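Local coordinates for protein alpha-1,3-glucanase (Paenibacillus glycanilyticus, PDB 6K0P) that probably hydrolyses alpha-1,3-glucan, as a glycoside hydrolase family 87 enzyme, and holds nigerose in several sugar-binding sites of its catalytic domain, at residues A[445-450]-A[458-463]. The protein carries 1 engineered substitution. Residues are numbered along the deposited sequence; the frame is centred on the assembly and turned at random.
Sequences DFWTSV and EYQNFG. With GLC (alpha-D-glucopyranose), chain C; GLC (alpha-D-glucopyranose), chain B.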
loop_
_atom_site.group_PDB
_atom_site.type_symbol
_atom_site.label_atom_id
_atom_site.label_comp_id
_atom_site.label_asym_id
_atom_site.label_seq_id
_atom_site.Cartn_x
_atom_site.Cartn_y
_atom_site.Cartn_z
ATOM N N ASP A 445 -3.955 -10.843 12.164
ATOM C CA ASP A 445 -5.129 -11.645 12.500
ATOM C C ASP A 445 -6.291 -11.302 11.576
ATOM O O ASP A 445 -6.564 -10.125 11.321
ATOM C CB ASP A 445 -5.621 -11.318 13.916
ATOM C CG ASP A 445 -4.649 -11.718 14.995
ATOM O OD1 ASP A 445 -4.003 -12.772 14.872
ATOM O OD2 ASP A 445 -4.543 -10.973 15.989
ATOM N N PHE A 446 -7.018 -12.328 11.131
ATOM C CA PHE A 446 -8.228 -12.122 10.334
ATOM C C PHE A 446 -9.040 -13.415 10.342
ATOM O O PHE A 446 -8.536 -14.483 10.704
ATOM C CB PHE A 446 -7.885 -11.671 8.902
ATOM C CG PHE A 446 -8.930 -10.780 8.268
ATOM C CD1 PHE A 446 -9.117 -9.484 8.720
ATOM C CD2 PHE A 446 -9.712 -11.234 7.214
ATOM C CE1 PHE A 446 -10.067 -8.656 8.140
ATOM C CE2 PHE A 446 -10.671 -10.407 6.627
ATOM C CZ PHE A 446 -10.842 -9.114 7.091
ATOM N N TRP A 447 -10.308 -13.305 9.922
ATOM C CA TRP A 447 -11.239 -14.434 9.907
ATOM C C TRP A 447 -11.444 -15.010 11.306
ATOM O O TRP A 447 -11.185 -14.335 12.308
ATOM C CB TRP A 447 -10.791 -15.516 8.908
ATOM C CG TRP A 447 -10.498 -14.996 7.515
ATOM C CD1 TRP A 447 -9.289 -15.003 6.868
ATOM C CD2 TRP A 447 -11.434 -14.413 6.602
ATOM N NE1 TRP A 447 -9.418 -14.449 5.611
ATOM C CE2 TRP A 447 -10.726 -14.083 5.425
ATOM C CE3 TRP A 447 -12.804 -14.132 6.666
ATOM C CZ2 TRP A 447 -11.339 -13.481 4.331
ATOM C CZ3 TRP A 447 -13.411 -13.537 5.571
ATOM C CH2 TRP A 447 -12.679 -13.219 4.422
ATOM N N THR A 448 -11.921 -16.257 11.389
ATOM C CA THR A 448 -12.157 -16.929 12.661
ATOM C C THR A 448 -11.476 -18.290 12.635
ATOM O O THR A 448 -11.233 -18.863 11.568
ATOM C CB THR A 448 -13.657 -17.104 12.957
ATOM O OG1 THR A 448 -14.279 -17.864 11.909
ATOM C CG2 THR A 448 -14.328 -15.737 13.068
ATOM N N SER A 449 -11.184 -18.811 13.825
ATOM C CA SER A 449 -10.461 -20.069 13.995
ATOM C C SER A 449 -11.191 -20.996 14.964
ATOM O O SER A 449 -10.585 -21.619 15.839
ATOM C CB SER A 449 -9.039 -19.811 14.476
ATOM O OG SER A 449 -9.060 -19.093 15.698
ATOM N N VAL A 450 -12.511 -21.109 14.809
ATOM C CA VAL A 450 -13.283 -21.995 15.675
ATOM C C VAL A 450 -12.863 -23.434 15.410
ATOM O O VAL A 450 -12.866 -23.890 14.259
ATOM C CB VAL A 450 -14.789 -21.807 15.441
ATOM C CG1 VAL A 450 -15.579 -22.799 16.287
ATOM C CG2 VAL A 450 -15.218 -20.381 15.764
ATOM N N GLU A 458 -8.891 -15.726 18.770
ATOM C CA GLU A 458 -10.139 -15.996 18.074
ATOM C C GLU A 458 -10.013 -15.923 16.559
ATOM O O GLU A 458 -11.005 -16.152 15.853
ATOM C CB GLU A 458 -11.191 -14.989 18.525
ATOM C CG GLU A 458 -10.777 -13.550 18.245
ATOM C CD GLU A 458 -10.253 -12.819 19.480
ATOM O OE1 GLU A 458 -9.190 -13.212 20.035
ATOM O OE2 GLU A 458 -10.913 -11.836 19.890
ATOM N N TYR A 459 -8.836 -15.622 16.036
ATOM C CA TYR A 459 -8.677 -15.386 14.612
ATOM C C TYR A 459 -7.838 -16.481 13.977
ATOM O O TYR A 459 -7.176 -17.282 14.651
ATOM C CB TYR A 459 -7.942 -14.064 14.378
ATOM C CG TYR A 459 -8.561 -12.845 15.000
ATOM C CD1 TYR A 459 -9.623 -12.203 14.388
ATOM C CD2 TYR A 459 -8.041 -12.303 16.174
ATOM C CE1 TYR A 459 -10.180 -11.055 14.939
ATOM C CE2 TYR A 459 -8.591 -11.156 16.735
ATOM C CZ TYR A 459 -9.655 -10.542 16.108
ATOM O OH TYR A 459 -10.201 -9.398 16.655
ATOM N N GLN A 460 -7.864 -16.494 12.647
ATOM C CA GLN A 460 -6.774 -17.115 11.912
ATOM C C GLN A 460 -5.577 -16.173 11.931
ATOM O O GLN A 460 -5.724 -14.957 12.086
ATOM C CB GLN A 460 -7.208 -17.451 10.487
ATOM C CG GLN A 460 -8.142 -18.662 10.429
ATOM C CD GLN A 460 -8.678 -18.908 9.042
ATOM O OE1 GLN A 460 -7.922 -18.879 8.070
ATOM N NE2 GLN A 460 -9.987 -19.127 8.929
ATOM N N ASN A 461 -4.381 -16.752 11.821
ATOM C CA ASN A 461 -3.142 -16.035 12.091
ATOM C C ASN A 461 -2.241 -16.159 10.877
ATOM O O ASN A 461 -1.965 -17.274 10.423
ATOM C CB ASN A 461 -2.459 -16.625 13.329
ATOM C CG ASN A 461 -3.417 -16.759 14.507
ATOM O OD1 ASN A 461 -3.561 -17.836 15.082
ATOM N ND2 ASN A 461 -4.084 -15.668 14.863
ATOM N N PHE A 462 -1.788 -15.023 10.351
ATOM C CA PHE A 462 -1.174 -14.985 9.030
ATOM C C PHE A 462 0.318 -14.705 9.085
ATOM O O PHE A 462 0.766 -13.812 9.810
ATOM C CB PHE A 462 -1.945 -14.017 8.127
ATOM C CG PHE A 462 -3.280 -14.555 7.796
ATOM C CD1 PHE A 462 -3.427 -15.434 6.737
ATOM C CD2 PHE A 462 -4.364 -14.322 8.635
ATOM C CE1 PHE A 462 -4.649 -16.022 6.471
ATOM C CE2 PHE A 462 -5.590 -14.900 8.376
ATOM C CZ PHE A 462 -5.736 -15.759 7.300
ATOM N N GLY A 463 1.082 -15.500 8.328
ATOM C CA GLY A 463 2.509 -15.318 8.211
ATOM C C GLY A 463 2.862 -14.191 7.259
ATOM O O GLY A 463 2.006 -13.599 6.599
HETATM C C1 GLC C . -12.280 -18.709 6.132
HETATM C C2 GLC C . -12.914 -17.761 5.160
HETATM C C3 GLC C . -12.362 -17.873 3.762
HETATM C C4 GLC C . -10.862 -17.797 3.844
HETATM C C5 GLC C . -10.400 -18.951 4.707
HETATM C C6 GLC C . -8.905 -18.918 4.857
HETATM O O1 GLC C . -12.749 -19.890 5.868
HETATM O O2 GLC C . -14.321 -17.923 5.151
HETATM O O3 GLC C . -12.698 -16.652 3.153
HETATM O O4 GLC C . -10.260 -17.887 2.555
HETATM O O5 GLC C . -10.911 -18.812 5.995
HETATM O O6 GLC C . -8.403 -19.854 5.767
HETATM C C1 GLC B . -13.158 -16.870 1.794
HETATM C C2 GLC B . -13.444 -15.497 1.192
HETATM C C3 GLC B . -14.768 -14.958 1.714
HETATM C C4 GLC B . -15.872 -15.987 1.513
HETATM C C5 GLC B . -15.473 -17.354 2.063
HETATM C C6 GLC B . -16.513 -18.407 1.695
HETATM O O2 GLC B . -12.396 -14.602 1.491
HETATM O O3 GLC B . -15.085 -13.763 1.033
HETATM O O4 GLC B . -17.052 -15.548 2.153
HETATM O O5 GLC B . -14.228 -17.761 1.537
HETATM O O6 GLC B . -16.094 -19.669 2.166
HETATM O O HOH W 1 -13.144 -17.505 16.349
#
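Phe446 and Gln460 form an antiparallel hydrogen-bonded pair, Phe446 N reaching Gln460 O at 3.1 Å and Gln460 N returning a weak bond to Phe446 O, while Asp445 and Asn461 make the adjoining non-hydrogen-bonded pair. Gln460 runs extended beyond CG alongside Thr448 O, to which its NE2 gives a nearly straight bond (2.9 Å, 162°) in the plane of the Gln460 amide. NE2 also donates to O5 of the chain C glucose; these two acceptors set the amide's orientation, and OE1 accepting from O6 agrees. Trp447 has CG anti to its carbonyl carbon (chi1 -52°), which carries one indole face to that sugar, O3 toward the rim; Phe446 CD2 backs the opposite face. Phe462 CZ meets the indole edge at Trp447 CD1 (3.7 Å), the planes 65° apart. With an alanine here, the glucose would probably lose its flat platform, Phe446 the indole its edge rests on, and Phe462 CZ its neighbour. Beyond the strands, Ser449 OG donates to Tyr459 O at 2.8 Å from above the carbonyl plane. Asp445 CB packs on Tyr459 CD2, carboxylate and ring nearly parallel; Asp445 OD1 accepts from Asn461 ND2 (2.9 Å) on its anti side, and bonds Tyr489 and Asn457. This antiparallel hairpin-like excursion, leaving strand 437-446 of the parallel beta-helix, forms one wall of a nigerose site that Glu529 and Gln495 help complete.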